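Long-range contacts in prolyl-ACP dehydrogenase (Oscillatoria sp., PDB 4IRN), which oxidises a prolyl group carried on an acyl carrier protein, using bound FAD, in the biosynthesis of the cyanotoxin anatoxin-a: residues Phe221-Asp226 against Glu252-Ser257; Gly240-Glu245 against Glu389-Ile394; Trp278-Ile283 against Glu352-Asn357; Gln297-Ala302 against Asn320-Met325. All coordinates share one frame; numbering follows the deposited sequence.

Contact 1. Residues Phe221-Asp226 against Glu252-Ser257; sequences FMIEKD and ENCEVS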
loop_
_atom_site.group_PDB
_atom_site.type_symbol
_atom_site.label_atom_id
_atom_site.label_comp_id
_atom_site.label_asym_id
_atom_site.label_seq_id
_atom_site.Cartn_x
_atom_site.Cartn_y
_atom_site.Cartn_z
ATOM N N PHE A 221 33.082 25.397 9.029
ATOM C CA PHE A 221 33.767 26.626 8.607
ATOM C C PHE A 221 32.862 27.499 7.743
ATOM O O PHE A 221 32.076 26.980 6.940
ATOM C CB PHE A 221 35.060 26.293 7.849
ATOM C CG PHE A 221 36.041 25.477 8.654
ATOM C CD1 PHE A 221 36.966 26.096 9.491
ATOM C CD2 PHE A 221 36.038 24.087 8.584
ATOM C CE1 PHE A 221 37.856 25.339 10.259
ATOM C CE2 PHE A 221 36.917 23.329 9.362
ATOM C CZ PHE A 221 37.828 23.960 10.188
ATOM N N MET A 222 32.964 28.832 7.920
ATOM C CA MET A 222 32.183 29.814 7.159
ATOM C C MET A 222 33.106 30.513 6.186
ATOM O O MET A 222 33.974 31.279 6.596
ATOM C CB MET A 222 31.486 30.821 8.083
ATOM C CG MET A 222 30.542 30.170 9.065
ATOM S SD MET A 222 29.737 31.305 10.194
ATOM C CE MET A 222 31.082 31.690 11.272
ATOM N N ILE A 223 32.962 30.188 4.898
ATOM C CA ILE A 223 33.811 30.739 3.857
ATOM C C ILE A 223 33.006 31.662 2.958
ATOM O O ILE A 223 31.977 31.246 2.414
ATOM C CB ILE A 223 34.571 29.608 3.101
ATOM C CG1 ILE A 223 35.382 28.709 4.090
ATOM C CG2 ILE A 223 35.500 30.176 2.025
ATOM C CD1 ILE A 223 35.728 27.305 3.600
ATOM N N GLU A 224 33.465 32.904 2.817
ATOM C CA GLU A 224 32.828 33.891 1.959
ATOM C C GLU A 224 33.064 33.552 0.475
ATOM O O GLU A 224 34.059 32.903 0.142
ATOM C CB GLU A 224 33.358 35.299 2.266
ATOM C CG GLU A 224 32.788 35.912 3.532
ATOM C CD GLU A 224 33.338 37.270 3.929
ATOM O OE1 GLU A 224 33.810 38.026 3.047
ATOM O OE2 GLU A 224 33.253 37.596 5.134
ATOM N N LYS A 225 32.149 33.995 -0.396
ATOM C CA LYS A 225 32.202 33.821 -1.849
ATOM C C LYS A 225 33.507 34.463 -2.391
ATOM O O LYS A 225 33.980 35.447 -1.840
ATOM C CB LYS A 225 30.955 34.484 -2.452
ATOM C CG LYS A 225 30.913 34.652 -3.961
ATOM C CD LYS A 225 29.691 35.503 -4.401
ATOM C CE LYS A 225 29.830 36.999 -4.205
ATOM N NZ LYS A 225 30.917 37.604 -5.005
ATOM N N ASP A 226 34.073 33.925 -3.442
ATOM C CA ASP A 226 35.298 34.427 -4.086
ATOM C C ASP A 226 36.495 34.398 -3.131
ATOM O O ASP A 226 37.246 35.376 -3.034
ATOM C CB ASP A 226 35.110 35.840 -4.688
ATOM C CG ASP A 226 34.259 35.928 -5.934
ATOM O OD1 ASP A 226 34.247 34.944 -6.721
ATOM O OD2 ASP A 226 33.626 36.986 -6.143
ATOM N N GLU A 252 40.253 23.823 -3.251
ATOM C CA GLU A 252 41.660 23.617 -3.559
ATOM C C GLU A 252 42.528 24.577 -2.760
ATOM O O GLU A 252 42.736 25.708 -3.184
ATOM C CB GLU A 252 41.908 23.697 -5.084
ATOM C CG GLU A 252 42.029 22.327 -5.761
ATOM C CD GLU A 252 43.148 21.429 -5.265
ATOM O OE1 GLU A 252 44.329 21.831 -5.363
ATOM O OE2 GLU A 252 42.849 20.298 -4.816
ATOM N N ASN A 253 43.002 24.128 -1.577
ATOM C CA ASN A 253 43.825 24.911 -0.634
ATOM C C ASN A 253 43.150 26.233 -0.244
ATOM O O ASN A 253 43.763 27.302 -0.239
ATOM C CB ASN A 253 45.271 25.111 -1.125
ATOM C CG ASN A 253 46.007 23.817 -1.322
ATOM O OD1 ASN A 253 46.394 23.139 -0.359
ATOM N ND2 ASN A 253 46.210 23.440 -2.581
ATOM N N CYS A 254 41.863 26.130 0.069
ATOM C CA CYS A 254 41.005 27.230 0.471
ATOM C C CYS A 254 41.356 27.650 1.906
ATOM O O CYS A 254 41.179 26.863 2.840
ATOM C CB CYS A 254 39.546 26.807 0.341
ATOM S SG CYS A 254 38.393 28.174 0.113
ATOM N N GLU A 255 41.922 28.865 2.062
ATOM C CA GLU A 255 42.310 29.405 3.364
ATOM C C GLU A 255 41.165 30.117 4.068
ATOM O O GLU A 255 40.479 30.940 3.456
ATOM C CB GLU A 255 43.520 30.340 3.254
ATOM C CG GLU A 255 44.847 29.614 3.148
ATOM C CD GLU A 255 46.082 30.486 3.199
ATOM O OE1 GLU A 255 45.966 31.726 3.042
ATOM O OE2 GLU A 255 47.184 29.914 3.352
ATOM N N VAL A 256 40.993 29.817 5.364
ATOM C CA VAL A 256 39.975 30.418 6.223
ATOM C C VAL A 256 40.535 30.672 7.638
ATOM O O VAL A 256 41.253 29.831 8.183
ATOM C CB VAL A 256 38.627 29.622 6.202
ATOM C CG1 VAL A 256 38.746 28.248 6.867
ATOM C CG2 VAL A 256 37.495 30.427 6.813
ATOM N N SER A 257 40.228 31.846 8.206
ATOM C CA SER A 257 40.660 32.234 9.546
ATOM C C SER A 257 39.972 31.379 10.619
ATOM O O SER A 257 38.841 30.933 10.413
ATOM C CB SER A 257 40.344 33.709 9.778
ATOM O OG SER A 257 40.701 34.140 11.082
#
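Val256 and Ile223 form the centre of this contact, their side chains crossing at about a right angle, with CG2 of Val256 3.9 Å from CG1 of Ile223. The two branches of the valine serve different neighbours. With CG1 of Val256 set between its own backbone N and carbonyl carbon (chi1 68°), that methyl reaches the Phe221 ring obliquely, 3.8 Å from Phe221 CD1. CG2 meanwhile settles over the facing backbone, 3.6 Å from Met222 O, a carbonyl whose hydrogen-bonding partner is Asn260. Two residues before the valine, Cys254 turns its thiol to the other branch of the isoleucine, SG lying 4.0 Å from Ile223 CG2. No hydrogen bond joins the segments, and the interface is a patch of buried apolar side chains. The strands belong to different sheets: 218-224 pairs with 202-208, whereas 249-257 pairs with 184-191, where Asn253 and Cys254 both face Leu187 in a G1 beta bulge. At 114° between segment directions the strands cross steeply, and the contact is made by side-chain branches and one backbone oxygen. Two sheets meeting face to face through such a filling are the architecture of the middle, beta domain of acyl-CoA dehydrogenases.

Contact 2. Residues Gly240-Glu245 against Glu389-Ile394; sequences GMRTAE and ELRDAI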
loop_
_atom_site.group_PDB
_atom_site.type_symbol
_atom_site.label_atom_id
_atom_site.label_comp_id
_atom_site.label_asym_id
_atom_site.label_seq_id
_atom_site.Cartn_x
_atom_site.Cartn_y
_atom_site.Cartn_z
ATOM N N GLY A 240 12.753 18.143 -11.097
ATOM C CA GLY A 240 12.009 19.291 -10.599
ATOM C C GLY A 240 12.939 20.196 -9.823
ATOM O O GLY A 240 14.156 20.011 -9.871
ATOM N N MET A 241 12.375 21.176 -9.093
ATOM C CA MET A 241 13.115 22.188 -8.322
ATOM C C MET A 241 14.134 22.916 -9.225
ATOM O O MET A 241 15.178 23.366 -8.755
ATOM C CB MET A 241 13.776 21.596 -7.058
ATOM C CG MET A 241 12.806 20.987 -6.068
ATOM S SD MET A 241 11.682 22.168 -5.316
ATOM C CE MET A 241 10.987 21.181 -4.027
ATOM N N ARG A 242 13.798 23.033 -10.529
ATOM C CA ARG A 242 14.602 23.641 -11.596
ATOM C C ARG A 242 14.856 25.143 -11.430
ATOM O O ARG A 242 15.783 25.679 -12.037
ATOM C CB ARG A 242 14.001 23.304 -12.974
ATOM C CG ARG A 242 14.170 21.831 -13.333
ATOM C CD ARG A 242 13.291 21.361 -14.470
ATOM N NE ARG A 242 13.761 21.808 -15.788
ATOM C CZ ARG A 242 14.663 21.173 -16.540
ATOM N NH1 ARG A 242 15.248 20.066 -16.099
ATOM N NH2 ARG A 242 15.001 21.653 -17.724
ATOM N N THR A 243 14.063 25.803 -10.571
ATOM C CA THR A 243 14.172 27.226 -10.266
ATOM C C THR A 243 15.074 27.447 -9.039
ATOM O O THR A 243 15.157 28.563 -8.522
ATOM C CB THR A 243 12.784 27.863 -10.177
ATOM O OG1 THR A 243 12.056 27.195 -9.153
ATOM C CG2 THR A 243 12.012 27.777 -11.496
ATOM N N ALA A 244 15.761 26.374 -8.592
ATOM C CA ALA A 244 16.717 26.386 -7.484
ATOM C C ALA A 244 18.053 25.906 -8.037
ATOM O O ALA A 244 18.115 24.853 -8.675
ATOM C CB ALA A 244 16.250 25.475 -6.354
ATOM N N GLU A 245 19.110 26.703 -7.836
ATOM C CA GLU A 245 20.446 26.406 -8.349
ATOM C C GLU A 245 21.236 25.440 -7.461
ATOM O O GLU A 245 21.527 25.755 -6.304
ATOM C CB GLU A 245 21.210 27.703 -8.640
ATOM C CG GLU A 245 20.756 28.369 -9.931
ATOM C CD GLU A 245 21.357 29.717 -10.272
ATOM O OE1 GLU A 245 22.366 30.108 -9.644
ATOM O OE2 GLU A 245 20.817 30.380 -11.186
ATOM N N GLU A 389 4.394 20.098 -10.193
ATOM C CA GLU A 389 4.171 19.880 -8.767
ATOM C C GLU A 389 4.740 18.529 -8.327
ATOM O O GLU A 389 5.469 18.489 -7.332
ATOM C CB GLU A 389 2.672 19.993 -8.406
ATOM C CG GLU A 389 2.042 21.359 -8.661
ATOM C CD GLU A 389 2.564 22.538 -7.853
ATOM O OE1 GLU A 389 3.168 22.316 -6.778
ATOM O OE2 GLU A 389 2.369 23.693 -8.300
ATOM N N LEU A 390 4.457 17.436 -9.108
ATOM C CA LEU A 390 4.966 16.084 -8.829
ATOM C C LEU A 390 6.488 16.016 -8.971
ATOM O O LEU A 390 7.151 15.459 -8.089
ATOM C CB LEU A 390 4.280 15.015 -9.705
ATOM C CG LEU A 390 4.782 13.560 -9.552
ATOM C CD1 LEU A 390 4.575 13.016 -8.128
ATOM C CD2 LEU A 390 4.124 12.648 -10.569
ATOM N N ARG A 391 7.037 16.597 -10.071
ATOM C CA ARG A 391 8.476 16.653 -10.351
ATOM C C ARG A 391 9.235 17.319 -9.197
ATOM O O ARG A 391 10.293 16.828 -8.805
ATOM C CB ARG A 391 8.762 17.387 -11.672
ATOM C CG ARG A 391 8.381 16.598 -12.929
ATOM C CD ARG A 391 9.004 17.173 -14.195
ATOM N NE ARG A 391 8.271 18.336 -14.701
ATOM C CZ ARG A 391 8.655 19.601 -14.540
ATOM N NH1 ARG A 391 9.778 19.885 -13.891
ATOM N NH2 ARG A 391 7.922 20.590 -15.028
ATOM N N ASP A 392 8.665 18.401 -8.629
ATOM C CA ASP A 392 9.236 19.139 -7.500
ATOM C C ASP A 392 9.149 18.339 -6.206
ATOM O O ASP A 392 10.101 18.338 -5.428
ATOM C CB ASP A 392 8.557 20.517 -7.325
ATOM C CG ASP A 392 8.645 21.478 -8.505
ATOM O OD1 ASP A 392 9.497 21.257 -9.399
ATOM O OD2 ASP A 392 7.857 22.451 -8.537
ATOM N N ALA A 393 8.013 17.654 -5.984
ATOM C CA ALA A 393 7.740 16.834 -4.802
ATOM C C ALA A 393 8.755 15.705 -4.580
ATOM O O ALA A 393 9.065 15.406 -3.426
ATOM C CB ALA A 393 6.331 16.262 -4.868
ATOM N N ILE A 394 9.257 15.075 -5.665
ATOM C CA ILE A 394 10.220 13.969 -5.579
ATOM C C ILE A 394 11.506 14.366 -4.852
ATOM O O ILE A 394 11.990 13.596 -4.025
ATOM C CB ILE A 394 10.479 13.308 -6.960
ATOM C CG1 ILE A 394 9.181 12.659 -7.487
ATOM C CG2 ILE A 394 11.616 12.268 -6.894
ATOM C CD1 ILE A 394 9.145 12.427 -8.931
HETATM O O HOH W 1 10.810 22.928 -10.983
#
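The guanidinium groups of Arg242 and Arg391 stand nearly perpendicular, their planes 89° apart, and what meets the Arg391 guanidinium across the contact is aliphatic: CD of Arg242 comes obliquely to within 3.9 Å of Arg391 NH1, with Gly240 CA on a similar oblique approach. The motif is a type I beta turn, Met241 to Ala244, held against helix 386-395, and it joins the middle and C-terminal regions of the acyl-CoA dehydrogenase fold. Asp67 probably eases the nearness of the two arginines, taking a salt bridge from Arg391 on its carboxylate and a hydrogen bond from Arg242 NE on its backbone oxygen. The third flat group, the Asp392 carboxylate, is approached from above its plane, 44° out of it, by the backbone N-H of Met241. That bond, Met241 N to Asp392 OD1, is 2.9 Å long and nearly straight at 169°. Glycine brings the two backbones together: Gly240 CA makes a CA-H...O contact of 3.5 Å with Arg391 O, an oxygen also hydrogen-bonded to Tyr380 of the second subunit. Met241, bent at its second torsion, lays SD near Asp392 CB (4.1 Å) and carries CE toward the helix backbone, 3.3 Å from Asp392 O. The same methionine packs on Phe122 of the FAD pocket. One water completes the junction, accepting from Arg242 N at 3.0 Å and donating to Asp392 OD1 at 2.7 Å, so that OD1 takes both a direct and a water-mediated link to the turn.

Contact 3. Residues Trp278-Ile283 against Glu352-Asn357; sequences WERGFI and EASMAN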
loop_
_atom_site.group_PDB
_atom_site.type_symbol
_atom_site.label_atom_id
_atom_site.label_comp_id
_atom_site.label_asym_id
_atom_site.label_seq_id
_atom_site.Cartn_x
_atom_site.Cartn_y
_atom_site.Cartn_z
ATOM N N TRP A 278 16.247 21.393 12.412
ATOM C CA TRP A 278 15.546 22.518 11.797
ATOM C C TRP A 278 15.202 22.246 10.352
ATOM O O TRP A 278 14.103 22.604 9.912
ATOM C CB TRP A 278 16.365 23.815 11.921
ATOM C CG TRP A 278 16.518 24.298 13.337
ATOM C CD1 TRP A 278 17.606 24.137 14.141
ATOM C CD2 TRP A 278 15.526 24.960 14.135
ATOM N NE1 TRP A 278 17.354 24.658 15.389
ATOM C CE2 TRP A 278 16.087 25.175 15.411
ATOM C CE3 TRP A 278 14.208 25.381 13.900
ATOM C CZ2 TRP A 278 15.387 25.801 16.443
ATOM C CZ3 TRP A 278 13.520 26.026 14.919
ATOM C CH2 TRP A 278 14.110 26.229 16.172
ATOM N N GLU A 279 16.130 21.607 9.611
ATOM C CA GLU A 279 15.939 21.298 8.194
ATOM C C GLU A 279 14.794 20.315 7.981
ATOM O O GLU A 279 13.788 20.691 7.385
ATOM C CB GLU A 279 17.233 20.779 7.570
ATOM C CG GLU A 279 17.330 20.985 6.067
ATOM C CD GLU A 279 18.587 20.410 5.438
ATOM O OE1 GLU A 279 19.680 20.562 6.033
ATOM O OE2 GLU A 279 18.480 19.822 4.337
ATOM N N ARG A 280 14.919 19.090 8.514
ATOM C CA ARG A 280 13.922 18.021 8.383
ATOM C C ARG A 280 12.523 18.433 8.812
ATOM O O ARG A 280 11.559 18.125 8.113
ATOM C CB ARG A 280 14.361 16.741 9.125
ATOM C CG ARG A 280 15.502 16.019 8.443
ATOM C CD ARG A 280 16.103 14.962 9.332
ATOM N NE ARG A 280 17.254 14.326 8.690
ATOM C CZ ARG A 280 17.918 13.291 9.192
ATOM N NH1 ARG A 280 17.554 12.759 10.351
ATOM N NH2 ARG A 280 18.939 12.769 8.531
ATOM N N GLY A 281 12.432 19.152 9.925
ATOM C CA GLY A 281 11.157 19.583 10.474
ATOM C C GLY A 281 10.495 20.771 9.804
ATOM O O GLY A 281 9.272 20.899 9.885
ATOM N N PHE A 282 11.281 21.675 9.165
ATOM C CA PHE A 282 10.727 22.901 8.595
ATOM C C PHE A 282 10.883 23.176 7.100
ATOM O O PHE A 282 10.214 24.080 6.590
ATOM C CB PHE A 282 11.096 24.111 9.471
ATOM C CG PHE A 282 10.713 23.892 10.916
ATOM C CD1 PHE A 282 9.385 23.935 11.314
ATOM C CD2 PHE A 282 11.674 23.564 11.864
ATOM C CE1 PHE A 282 9.029 23.668 12.628
ATOM C CE2 PHE A 282 11.314 23.305 13.180
ATOM C CZ PHE A 282 9.994 23.355 13.550
ATOM N N ILE A 283 11.731 22.407 6.389
ATOM C CA ILE A 283 11.911 22.569 4.940
ATOM C C ILE A 283 10.613 22.234 4.167
ATOM O O ILE A 283 10.386 22.782 3.088
ATOM C CB ILE A 283 13.162 21.799 4.410
ATOM C CG1 ILE A 283 13.707 22.408 3.110
ATOM C CG2 ILE A 283 12.931 20.278 4.280
ATOM C CD1 ILE A 283 15.226 22.489 3.046
ATOM N N GLU A 352 11.258 13.645 15.999
ATOM C CA GLU A 352 10.036 14.268 15.502
ATOM C C GLU A 352 10.227 14.930 14.144
ATOM O O GLU A 352 9.311 14.891 13.325
ATOM C CB GLU A 352 9.448 15.232 16.537
ATOM C CG GLU A 352 8.837 14.525 17.741
ATOM C CD GLU A 352 9.782 13.969 18.798
ATOM O OE1 GLU A 352 10.986 14.317 18.785
ATOM O OE2 GLU A 352 9.307 13.191 19.656
ATOM N N ALA A 353 11.414 15.512 13.894
ATOM C CA ALA A 353 11.761 16.155 12.624
ATOM C C ALA A 353 11.928 15.103 11.533
ATOM O O ALA A 353 11.531 15.344 10.391
ATOM C CB ALA A 353 13.042 16.956 12.774
ATOM N N SER A 354 12.496 13.930 11.893
ATOM C CA SER A 354 12.717 12.808 10.982
ATOM C C SER A 354 11.398 12.176 10.577
ATOM O O SER A 354 11.220 11.856 9.406
ATOM C CB SER A 354 13.640 11.776 11.612
ATOM O OG SER A 354 14.906 12.347 11.904
ATOM N N MET A 355 10.457 12.035 11.539
ATOM C CA MET A 355 9.110 11.497 11.312
ATOM C C MET A 355 8.316 12.434 10.395
ATOM O O MET A 355 7.607 11.959 9.500
ATOM C CB MET A 355 8.365 11.309 12.638
ATOM C CG MET A 355 8.885 10.153 13.460
ATOM S SD MET A 355 7.976 9.916 14.998
ATOM C CE MET A 355 6.645 8.989 14.422
ATOM N N ALA A 356 8.461 13.764 10.611
ATOM C CA ALA A 356 7.808 14.801 9.822
ATOM C C ALA A 356 8.310 14.776 8.378
ATOM O O ALA A 356 7.500 14.711 7.457
ATOM C CB ALA A 356 8.048 16.167 10.444
ATOM N N ASN A 357 9.634 14.760 8.193
ATOM C CA ASN A 357 10.263 14.724 6.884
ATOM C C ASN A 357 9.873 13.476 6.106
ATOM O O ASN A 357 9.499 13.573 4.940
ATOM C CB ASN A 357 11.767 14.814 7.031
ATOM C CG ASN A 357 12.438 15.318 5.793
ATOM O OD1 ASN A 357 12.871 14.547 4.943
ATOM N ND2 ASN A 357 12.530 16.625 5.664
#
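Asn357 reaches across to helix 268-282 and satisfies a carbonyl there: its ND2 donates to Arg280 O at 3.0 Å, nearly straight at 167°. The acceptor is used on a lone pair in the carbonyl plane, and the oxygen lies almost in the plane of the asparagine amide. CG of Asn357 is anti to its backbone N (chi1 -157°), which directs the amide to this oxygen. Asn357 CB itself rests 3.9 Å from Arg280 CB. The residue before the arginine, Glu279, has its O shared by the backbone N-H groups of Phe282 and Ile283.

The arginine side chain runs extended past Ser354. Its NE is held by the backbone oxygen of Ser400, outside both segments, while NH1 gives a more bent bond to Ser354 OG, 3.1 Å away and somewhat tilted from the guanidinium plane. Ser354 OG in turn is hydrogen-bonded to Leu350 O of its own helix, so one buried hydroxyl serves both helices. Small residues permit the approach: Ala353 CB sits 3.6 Å from Gly281 N, and Ala353 O is 3.4 Å from Arg280 CB. The short helical segments lie 7.4 Å apart at their axes and diverge by 43°. Beyond them, Ile283 packs on Phe122, and Arg280 on Ile405, both residues of an FAD pocket. Close-packed helices pinned by a few buried polar groups beside the flavin site belong to the mainly helical C-terminal domain of the acyl-CoA dehydrogenase fold.

Contact 4. Residues Gln297-Ala302 against Asn320-Met325; sequences QSIRYA and NKLVEM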
loop_
_atom_site.group_PDB
_atom_site.type_symbol
_atom_site.label_atom_id
_atom_site.label_comp_id
_atom_site.label_asym_id
_atom_site.label_seq_id
_atom_site.Cartn_x
_atom_site.Cartn_y
_atom_site.Cartn_z
ATOM N N GLN A 297 -7.987 22.549 -5.520
ATOM C CA GLN A 297 -7.957 22.573 -6.984
ATOM C C GLN A 297 -8.569 21.304 -7.551
ATOM O O GLN A 297 -9.305 21.366 -8.543
ATOM C CB GLN A 297 -6.528 22.731 -7.494
ATOM C CG GLN A 297 -6.159 24.191 -7.688
ATOM C CD GLN A 297 -4.755 24.419 -8.179
ATOM O OE1 GLN A 297 -4.056 23.504 -8.635
ATOM N NE2 GLN A 297 -4.306 25.660 -8.073
ATOM N N SER A 298 -8.281 20.152 -6.906
ATOM C CA SER A 298 -8.792 18.845 -7.316
ATOM C C SER A 298 -10.274 18.674 -6.980
ATOM O O SER A 298 -10.996 18.086 -7.797
ATOM C CB SER A 298 -7.950 17.717 -6.736
ATOM O OG SER A 298 -6.601 17.803 -7.168
ATOM N N ILE A 299 -10.739 19.209 -5.804
ATOM C CA ILE A 299 -12.165 19.192 -5.411
ATOM C C ILE A 299 -12.950 19.968 -6.482
ATOM O O ILE A 299 -13.916 19.439 -7.025
ATOM C CB ILE A 299 -12.454 19.724 -3.967
ATOM C CG1 ILE A 299 -11.832 18.815 -2.901
ATOM C CG2 ILE A 299 -13.967 19.844 -3.722
ATOM C CD1 ILE A 299 -11.679 19.423 -1.518
ATOM N N ARG A 300 -12.488 21.200 -6.818
ATOM C CA ARG A 300 -13.090 22.049 -7.845
ATOM C C ARG A 300 -13.270 21.281 -9.154
ATOM O O ARG A 300 -14.361 21.302 -9.713
ATOM C CB ARG A 300 -12.248 23.319 -8.089
ATOM C CG ARG A 300 -12.501 24.437 -7.089
ATOM C CD ARG A 300 -11.802 25.726 -7.489
ATOM N NE ARG A 300 -10.952 26.250 -6.418
ATOM C CZ ARG A 300 -9.667 26.560 -6.562
ATOM N NH1 ARG A 300 -9.051 26.344 -7.718
ATOM N NH2 ARG A 300 -8.968 27.013 -5.531
ATOM N N TYR A 301 -12.210 20.576 -9.617
ATOM C CA TYR A 301 -12.240 19.783 -10.855
ATOM C C TYR A 301 -13.182 18.569 -10.761
ATOM O O TYR A 301 -13.910 18.285 -11.717
ATOM C CB TYR A 301 -10.825 19.346 -11.273
ATOM C CG TYR A 301 -10.761 18.895 -12.709
ATOM C CD1 TYR A 301 -10.626 19.818 -13.742
ATOM C CD2 TYR A 301 -10.845 17.542 -13.044
ATOM C CE1 TYR A 301 -10.589 19.412 -15.074
ATOM C CE2 TYR A 301 -10.799 17.123 -14.373
ATOM C CZ TYR A 301 -10.675 18.064 -15.385
ATOM O OH TYR A 301 -10.621 17.690 -16.701
ATOM N N ALA A 302 -13.173 17.865 -9.607
ATOM C CA ALA A 302 -14.027 16.696 -9.376
ATOM C C ALA A 302 -15.519 17.064 -9.325
ATOM O O ALA A 302 -16.375 16.228 -9.633
ATOM C CB ALA A 302 -13.604 15.975 -8.108
ATOM N N ASN A 320 -12.483 9.074 -3.446
ATOM C CA ASN A 320 -11.587 8.467 -2.468
ATOM C C ASN A 320 -10.200 9.057 -2.541
ATOM O O ASN A 320 -9.544 9.163 -1.512
ATOM C CB ASN A 320 -11.558 6.932 -2.598
ATOM C CG ASN A 320 -10.949 6.237 -1.411
ATOM O OD1 ASN A 320 -11.120 6.650 -0.270
ATOM N ND2 ASN A 320 -10.242 5.154 -1.656
ATOM N N LYS A 321 -9.777 9.491 -3.741
ATOM C CA LYS A 321 -8.463 10.125 -3.938
ATOM C C LYS A 321 -8.411 11.448 -3.190
ATOM O O LYS A 321 -7.363 11.834 -2.687
ATOM C CB LYS A 321 -8.158 10.355 -5.420
ATOM C CG LYS A 321 -7.927 9.092 -6.191
ATOM C CD LYS A 321 -8.090 9.330 -7.679
ATOM C CE LYS A 321 -7.682 8.152 -8.529
ATOM N NZ LYS A 321 -6.481 7.446 -8.026
ATOM N N LEU A 322 -9.566 12.117 -3.102
ATOM C CA LEU A 322 -9.701 13.368 -2.372
ATOM C C LEU A 322 -9.826 13.155 -0.863
ATOM O O LEU A 322 -9.319 13.954 -0.099
ATOM C CB LEU A 322 -10.833 14.232 -2.942
ATOM C CG LEU A 322 -10.578 14.639 -4.378
ATOM C CD1 LEU A 322 -11.846 14.863 -5.107
ATOM C CD2 LEU A 322 -9.656 15.821 -4.445
ATOM N N VAL A 323 -10.416 12.035 -0.435
ATOM C CA VAL A 323 -10.523 11.609 0.970
ATOM C C VAL A 323 -9.097 11.272 1.460
ATOM O O VAL A 323 -8.710 11.712 2.545
ATOM C CB VAL A 323 -11.528 10.434 1.151
ATOM C CG1 VAL A 323 -11.542 9.934 2.594
ATOM C CG2 VAL A 323 -12.940 10.840 0.724
ATOM N N GLU A 324 -8.293 10.577 0.618
ATOM C CA GLU A 324 -6.894 10.238 0.933
ATOM C C GLU A 324 -6.021 11.498 1.004
ATOM O O GLU A 324 -5.171 11.611 1.889
ATOM C CB GLU A 324 -6.312 9.223 -0.067
ATOM C CG GLU A 324 -6.863 7.810 0.077
ATOM C CD GLU A 324 -6.545 7.061 1.359
ATOM O OE1 GLU A 324 -5.483 7.322 1.968
ATOM O OE2 GLU A 324 -7.347 6.175 1.733
ATOM N N MET A 325 -6.273 12.464 0.098
ATOM C CA MET A 325 -5.580 13.758 0.070
ATOM C C MET A 325 -5.873 14.539 1.354
ATOM O O MET A 325 -4.961 15.151 1.911
ATOM C CB MET A 325 -5.973 14.584 -1.170
ATOM C CG MET A 325 -5.214 14.196 -2.424
ATOM S SD MET A 325 -5.787 15.075 -3.898
ATOM C CE MET A 325 -4.731 16.447 -3.863
#
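Knobs-into-holes packing joins an antiparallel helix pair here, with Leu322 as the knob: the leucine enters a hole formed by Ser298, Ile299 and Ala302, with Leu295 one turn earlier on the same helix completing it. The two methyls divide the work. CD2 of Leu322 lies 3.4 Å from Ser298 CB and also approaches the backbone, 3.8 Å from Ile299 N, while CG1 of Ile299 comes in obliquely, 4.0 Å from the same methyl. CD1 points to the other end of the hole, 3.7 Å from Ala302 CB. CG of Leu322 is anti to its carbonyl carbon (chi1 -62°), and from there the branch straddles the successive turns of the opposing helix. Helices 285-304 and 316-344, to which the segments belong, are long elements of the helical C-terminal domain of the acyl-CoA dehydrogenase fold, and the segments run 163° apart with their axes 10.5 Å from each other. Side chains bridge that spacing, and no hydrogen bond crosses between the segments. Ser298 behaves as an apolar neighbour, because its hydroxyl is turned back to Leu294 O, and CE of Met325 stops 4.0 Å from Ser298 OG. The assembly adds a further layer: Leu416 of the third subunit packs on Ile299, Ala302 and Leu322, and Glu324 forms a salt bridge with Arg407 of that same subunit.

In the fold
All four contacts are buried, but they differ in depth and chemistry. Contacts 2 and 3 lie nearest the chain's centre, within about 12 Å of it; each has a side chain hydrogen-bonded to a backbone group, and contact 3 adds a bond between side chains. Both have a residue packed on Phe122 of the flavin pocket. Contacts 1 and 4, about 50 Å apart between centres and on opposite sides of the chain's centre, are apolar, one between sheets and one between helices. Contact 2 alone ties the middle region to the C-terminal helices. Contacts 3 and 4 share no helix, though their helices follow one another in sequence. Neighbouring subunits reach contacts 2, 3 and 4, whereas contact 1 is internal to its chain.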